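Local structure of lovastatin nonaketide synthase, polyketide synthase component (Aspergillus terreus, 7CPX) at residues Ile1433-Gly1446 and Phe1507-Val1520. The protein builds the nonaketide backbone of lovastatin, iteratively condensing malonyl units, methylating and reducing the chain while it rides on a phosphopantetheine arm. The protein carries 2 engineered substitutions. Residues are numbered along the deposited sequence; the frame is centred on the assembly and turned at random.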
loop_
_atom_site.group_PDB
_atom_site.type_symbol
_atom_site.label_atom_id
_atom_site.label_comp_id
_atom_site.label_asym_id
_atom_site.label_seq_id
_atom_site.Cartn_x
_atom_site.Cartn_y
_atom_site.Cartn_z
ATOM N N ILE A 1433 -19.428 -36.073 57.320
ATOM C CA ILE A 1433 -18.271 -36.961 57.384
ATOM C C ILE A 1433 -17.082 -36.339 56.660
ATOM O O ILE A 1433 -15.960 -36.317 57.178
ATOM C CB ILE A 1433 -18.623 -38.342 56.805
ATOM C CG1 ILE A 1433 -19.671 -39.028 57.684
ATOM C CG2 ILE A 1433 -17.378 -39.206 56.701
ATOM C CD1 ILE A 1433 -20.307 -40.245 57.050
ATOM N N ALA A 1434 -17.312 -35.821 55.450
ATOM C CA ALA A 1434 -16.228 -35.219 54.685
ATOM C C ALA A 1434 -15.724 -33.946 55.345
ATOM O O ALA A 1434 -14.543 -33.604 55.218
ATOM C CB ALA A 1434 -16.689 -34.928 53.258
ATOM N N HIS A 1435 -16.599 -33.222 56.044
ATOM C CA HIS A 1435 -16.147 -32.078 56.821
ATOM C C HIS A 1435 -15.224 -32.523 57.943
ATOM O O HIS A 1435 -14.104 -32.017 58.078
ATOM C CB HIS A 1435 -17.349 -31.325 57.387
ATOM C CG HIS A 1435 -17.006 -30.406 58.516
ATOM N ND1 HIS A 1435 -16.711 -29.073 58.329
ATOM C CD2 HIS A 1435 -16.897 -30.631 59.847
ATOM C CE1 HIS A 1435 -16.444 -28.515 59.495
ATOM N NE2 HIS A 1435 -16.545 -29.440 60.432
ATOM N N ARG A 1436 -15.669 -33.487 58.751
ATOM C CA ARG A 1436 -14.841 -33.934 59.864
ATOM C C ARG A 1436 -13.578 -34.624 59.364
ATOM O O ARG A 1436 -12.477 -34.338 59.848
ATOM C CB ARG A 1436 -15.645 -34.859 60.774
ATOM C CG ARG A 1436 -14.892 -35.276 62.021
ATOM C CD ARG A 1436 -14.176 -36.595 61.826
ATOM N NE ARG A 1436 -12.859 -36.619 62.451
ATOM C CZ ARG A 1436 -12.626 -36.973 63.708
ATOM N NH1 ARG A 1436 -13.609 -37.310 64.527
ATOM N NH2 ARG A 1436 -11.374 -36.991 64.153
ATOM N N TYR A 1437 -13.715 -35.530 58.400
ATOM C CA TYR A 1437 -12.577 -36.151 57.728
ATOM C C TYR A 1437 -12.464 -35.515 56.351
ATOM O O TYR A 1437 -13.309 -35.754 55.482
ATOM C CB TYR A 1437 -12.744 -37.665 57.602
ATOM C CG TYR A 1437 -13.171 -38.375 58.865
ATOM C CD1 TYR A 1437 -12.249 -38.707 59.846
ATOM C CD2 TYR A 1437 -14.494 -38.738 59.059
ATOM C CE1 TYR A 1437 -12.639 -39.366 60.996
ATOM C CE2 TYR A 1437 -14.893 -39.396 60.205
ATOM C CZ TYR A 1437 -13.962 -39.711 61.169
ATOM O OH TYR A 1437 -14.355 -40.366 62.313
ATOM N N GLN A 1438 -11.431 -34.709 56.150
ATOM C CA GLN A 1438 -11.208 -34.068 54.866
ATOM C C GLN A 1438 -10.266 -34.904 54.009
ATOM O O GLN A 1438 -9.574 -35.802 54.494
ATOM C CB GLN A 1438 -10.630 -32.669 55.054
ATOM C CG GLN A 1438 -11.537 -31.711 55.798
ATOM C CD GLN A 1438 -12.427 -30.906 54.872
ATOM O OE1 GLN A 1438 -12.182 -29.726 54.631
ATOM N NE2 GLN A 1438 -13.469 -31.542 54.349
ATOM N N SER A 1439 -10.244 -34.590 52.716
ATOM C CA SER A 1439 -9.382 -35.284 51.764
ATOM C C SER A 1439 -9.618 -36.791 51.815
ATOM O O SER A 1439 -8.686 -37.593 51.726
ATOM C CB SER A 1439 -7.911 -34.954 52.022
ATOM O OG SER A 1439 -7.640 -33.591 51.748
ATOM N N MET A 1440 -10.880 -37.178 51.966
ATOM C CA MET A 1440 -11.236 -38.587 52.002
ATOM C C MET A 1440 -11.155 -39.187 50.608
ATOM O O MET A 1440 -11.543 -38.556 49.624
ATOM C CB MET A 1440 -12.651 -38.772 52.545
ATOM C CG MET A 1440 -12.936 -38.001 53.806
ATOM S SD MET A 1440 -14.521 -38.466 54.523
ATOM C CE MET A 1440 -14.110 -40.055 55.239
ATOM N N ASP A 1441 -10.628 -40.406 50.528
ATOM C CA ASP A 1441 -10.729 -41.200 49.312
ATOM C C ASP A 1441 -12.112 -41.835 49.294
ATOM O O ASP A 1441 -12.413 -42.717 50.106
ATOM C CB ASP A 1441 -9.623 -42.248 49.258
ATOM C CG ASP A 1441 -8.257 -41.641 49.009
ATOM O OD1 ASP A 1441 -8.180 -40.622 48.292
ATOM O OD2 ASP A 1441 -7.260 -42.184 49.530
ATOM N N ILE A 1442 -12.959 -41.375 48.380
ATOM C CA ILE A 1442 -14.374 -41.719 48.364
ATOM C C ILE A 1442 -14.632 -42.697 47.231
ATOM O O ILE A 1442 -14.187 -42.480 46.097
ATOM C CB ILE A 1442 -15.246 -40.460 48.217
ATOM C CG1 ILE A 1442 -15.013 -39.523 49.405
ATOM C CG2 ILE A 1442 -16.710 -40.854 48.094
ATOM C CD1 ILE A 1442 -15.780 -38.220 49.333
ATOM N N LEU A 1443 -15.347 -43.775 47.537
ATOM C CA LEU A 1443 -15.723 -44.786 46.552
ATOM C C LEU A 1443 -17.224 -45.013 46.647
ATOM O O LEU A 1443 -17.713 -45.521 47.659
ATOM C CB LEU A 1443 -14.955 -46.088 46.783
ATOM C CG LEU A 1443 -15.566 -47.374 46.221
ATOM C CD1 LEU A 1443 -15.789 -47.262 44.724
ATOM C CD2 LEU A 1443 -14.673 -48.561 46.541
ATOM N N GLU A 1444 -17.958 -44.642 45.601
ATOM C CA GLU A 1444 -19.407 -44.806 45.576
ATOM C C GLU A 1444 -19.748 -46.048 44.762
ATOM O O GLU A 1444 -19.620 -46.052 43.533
ATOM C CB GLU A 1444 -20.097 -43.572 45.003
ATOM C CG GLU A 1444 -21.613 -43.643 45.112
ATOM C CD GLU A 1444 -22.291 -42.330 44.784
ATOM O OE1 GLU A 1444 -21.604 -41.416 44.281
ATOM O OE2 GLU A 1444 -23.510 -42.211 45.025
ATOM N N ILE A 1445 -20.189 -47.087 45.450
ATOM C CA ILE A 1445 -20.672 -48.311 44.827
ATOM C C ILE A 1445 -22.174 -48.180 44.630
ATOM O O ILE A 1445 -22.884 -47.634 45.484
ATOM C CB ILE A 1445 -20.325 -49.540 45.689
ATOM C CG1 ILE A 1445 -18.842 -49.522 46.075
ATOM C CG2 ILE A 1445 -20.655 -50.819 44.938
ATOM C CD1 ILE A 1445 -18.462 -50.583 47.082
ATOM N N GLY A 1446 -22.661 -48.675 43.495
ATOM C CA GLY A 1446 -24.061 -48.519 43.163
ATOM C C GLY A 1446 -24.423 -47.152 42.638
ATOM O O GLY A 1446 -25.606 -46.798 42.627
ATOM N N PHE A 1507 -8.648 -52.525 42.683
ATOM C CA PHE A 1507 -8.743 -51.529 43.741
ATOM C C PHE A 1507 -7.722 -51.824 44.833
ATOM O O PHE A 1507 -7.583 -52.968 45.276
ATOM C CB PHE A 1507 -10.154 -51.513 44.323
ATOM C CG PHE A 1507 -11.214 -51.112 43.338
ATOM C CD1 PHE A 1507 -11.740 -52.038 42.454
ATOM C CD2 PHE A 1507 -11.689 -49.813 43.301
ATOM C CE1 PHE A 1507 -12.715 -51.675 41.549
ATOM C CE2 PHE A 1507 -12.667 -49.444 42.397
ATOM C CZ PHE A 1507 -13.181 -50.376 41.520
ATOM N N GLU A 1508 -7.010 -50.792 45.266
ATOM C CA GLU A 1508 -5.989 -50.972 46.291
ATOM C C GLU A 1508 -6.651 -51.270 47.633
ATOM O O GLU A 1508 -7.553 -50.534 48.048
ATOM C CB GLU A 1508 -5.114 -49.725 46.396
ATOM C CG GLU A 1508 -3.968 -49.854 47.386
ATOM C CD GLU A 1508 -3.108 -48.607 47.446
ATOM O OE1 GLU A 1508 -3.391 -47.652 46.691
ATOM O OE2 GLU A 1508 -2.152 -48.579 48.248
ATOM N N PRO A 1509 -6.240 -52.326 48.337
ATOM C CA PRO A 1509 -6.895 -52.652 49.609
ATOM C C PRO A 1509 -6.671 -51.568 50.652
ATOM O O PRO A 1509 -5.593 -50.976 50.740
ATOM C CB PRO A 1509 -6.234 -53.972 50.018
ATOM C CG PRO A 1509 -4.891 -53.923 49.378
ATOM C CD PRO A 1509 -5.090 -53.207 48.072
ATOM N N HIS A 1510 -7.706 -51.322 51.455
ATOM C CA HIS A 1510 -7.634 -50.370 52.563
ATOM C C HIS A 1510 -7.032 -49.043 52.111
ATOM O O HIS A 1510 -6.245 -48.418 52.824
ATOM C CB HIS A 1510 -6.841 -50.955 53.731
ATOM C CG HIS A 1510 -7.359 -52.274 54.210
ATOM N ND1 HIS A 1510 -8.572 -52.408 54.852
ATOM C CD2 HIS A 1510 -6.830 -53.518 54.142
ATOM C CE1 HIS A 1510 -8.766 -53.679 55.158
ATOM N NE2 HIS A 1510 -7.724 -54.373 54.738
ATOM N N ALA A 1511 -7.403 -48.610 50.909
ATOM C CA ALA A 1511 -6.916 -47.363 50.340
ATOM C C ALA A 1511 -8.009 -46.312 50.212
ATOM O O ALA A 1511 -7.793 -45.286 49.559
ATOM C CB ALA A 1511 -6.283 -47.620 48.972
ATOM N N TYR A 1512 -9.172 -46.540 50.816
ATOM C CA TYR A 1512 -10.308 -45.635 50.706
ATOM C C TYR A 1512 -10.735 -45.173 52.089
ATOM O O TYR A 1512 -10.909 -45.991 52.998
ATOM C CB TYR A 1512 -11.476 -46.308 49.985
ATOM C CG TYR A 1512 -11.272 -46.388 48.493
ATOM C CD1 TYR A 1512 -11.607 -45.322 47.676
ATOM C CD2 TYR A 1512 -10.733 -47.522 47.904
ATOM C CE1 TYR A 1512 -11.419 -45.382 46.316
ATOM C CE2 TYR A 1512 -10.542 -47.591 46.540
ATOM C CZ TYR A 1512 -10.888 -46.518 45.750
ATOM O OH TYR A 1512 -10.701 -46.577 44.387
ATOM N N ASP A 1513 -10.901 -43.859 52.241
ATOM C CA ASP A 1513 -11.347 -43.306 53.512
ATOM C C ASP A 1513 -12.839 -43.524 53.722
ATOM O O ASP A 1513 -13.283 -43.731 54.856
ATOM C CB ASP A 1513 -11.017 -41.814 53.577
ATOM C CG ASP A 1513 -9.525 -41.547 53.638
ATOM O OD1 ASP A 1513 -8.867 -42.056 54.568
ATOM O OD2 ASP A 1513 -9.010 -40.834 52.752
ATOM N N LEU A 1514 -13.627 -43.481 52.649
ATOM C CA LEU A 1514 -15.071 -43.593 52.780
ATOM C C LEU A 1514 -15.655 -44.299 51.564
ATOM O O LEU A 1514 -15.177 -44.141 50.437
ATOM C CB LEU A 1514 -15.714 -42.212 52.960
ATOM C CG LEU A 1514 -17.234 -42.121 52.804
ATOM C CD1 LEU A 1514 -17.821 -41.171 53.830
ATOM C CD2 LEU A 1514 -17.598 -41.666 51.404
ATOM N N ILE A 1515 -16.703 -45.079 51.816
ATOM C CA ILE A 1515 -17.441 -45.783 50.778
ATOM C C ILE A 1515 -18.920 -45.469 50.940
ATOM O O ILE A 1515 -19.409 -45.304 52.063
ATOM C CB ILE A 1515 -17.195 -47.306 50.829
ATOM C CG1 ILE A 1515 -15.778 -47.624 50.345
ATOM C CG2 ILE A 1515 -18.231 -48.039 49.984
ATOM C CD1 ILE A 1515 -15.390 -49.084 50.472
ATOM N N ILE A 1516 -19.622 -45.372 49.815
ATOM C CA ILE A 1516 -21.042 -45.034 49.778
ATOM C C ILE A 1516 -21.745 -46.089 48.937
ATOM O O ILE A 1516 -21.613 -46.096 47.710
ATOM C CB ILE A 1516 -21.290 -43.634 49.200
ATOM C CG1 ILE A 1516 -20.635 -42.572 50.081
ATOM C CG2 ILE A 1516 -22.782 -43.374 49.075
ATOM C CD1 ILE A 1516 -20.439 -41.239 49.389
ATOM N N ALA A 1517 -22.500 -46.969 49.589
ATOM C CA ALA A 1517 -23.280 -47.989 48.894
ATOM C C ALA A 1517 -24.690 -47.453 48.680
ATOM O O ALA A 1517 -25.487 -47.394 49.623
ATOM C CB ALA A 1517 -23.300 -49.291 49.687
ATOM N N SER A 1518 -25.003 -47.084 47.439
ATOM C CA SER A 1518 -26.262 -46.417 47.108
ATOM C C SER A 1518 -27.271 -47.462 46.639
ATOM O O SER A 1518 -27.341 -47.797 45.457
ATOM C CB SER A 1518 -26.038 -45.347 46.046
ATOM O OG SER A 1518 -27.262 -44.743 45.668
ATOM N N ASN A 1519 -28.066 -47.969 47.582
ATOM C CA ASN A 1519 -29.170 -48.882 47.285
ATOM C C ASN A 1519 -28.733 -49.979 46.317
ATOM O O ASN A 1519 -29.431 -50.317 45.359
ATOM C CB ASN A 1519 -30.371 -48.115 46.733
ATOM C CG ASN A 1519 -30.912 -47.097 47.715
ATOM O OD1 ASN A 1519 -31.662 -47.438 48.628
ATOM N ND2 ASN A 1519 -30.532 -45.838 47.532
ATOM N N VAL A 1520 -27.552 -50.536 46.579
ATOM C CA VAL A 1520 -27.011 -51.605 45.746
ATOM C C VAL A 1520 -26.660 -52.855 46.536
ATOM O O VAL A 1520 -26.508 -53.935 45.935
ATOM C CB VAL A 1520 -25.776 -51.099 44.967
ATOM C CG1 VAL A 1520 -24.624 -50.809 45.919
ATOM C CG2 VAL A 1520 -25.369 -52.094 43.891
#
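With chi1 at -68°, D1513 carries its carboxylate beside its own backbone N and back across the start of strand 1440-1445, where OD2 accepts the backbone N-H of D1441 through its anti lone pair (D1441 N to D1513 OD2, 2.8 Å). CB of L1443 lies over one face of the Y1512 ring as a CH-pi contact, 3.9 Å from the centroid; with CG anti to the backbone N (chi1 158°), CD2 also comes over that ring. The same CD2 lies 4.0 Å from I1515 CD1, the two side chains running side by side and pointing the same way. The edge of the Y1512 ring meets D1441 O, and its hydroxyl is hydrogen-bonded to T1468 OG1 of strand 1464-1469, on the far side of strand 1440-1445.

The backbones run parallel and 4.6 Å apart at closest approach. L1514 N and I1516 N donate to D1441 O and L1443 O, L1443 N returns a bond to L1514 O, and S1518 N closes the row on I1445 O. On the face opposite L1443, the two methyls of L1514 divide their work: CD2 lies 3.5 Å from I1442 CG2, while CD1 meets I1433 CG2 of helix 1420-1436. E1444 extends past I1516, and its OE1 is held by T1453 and Y1467. D1441 OD1 is held by S1466 and N1465, on strand 1464-1469.

At the carboxyl end, V1520 packs its CB 3.6 Å from G1446 CA; the backbone there (phi 78°) suits glycine. G1446 opens a sequence resembling GxGxxG, between strand 1440-1445 and helix 1451-1457. Strands 1440-1445 and 1512-1518 correspond to the adjacent β1 and β4 of the Rossmann-like class I methyltransferase fold, here the CMet domain; the glycine-rich turn after β1 is motif I, which in relatives binds S-adenosylmethionine.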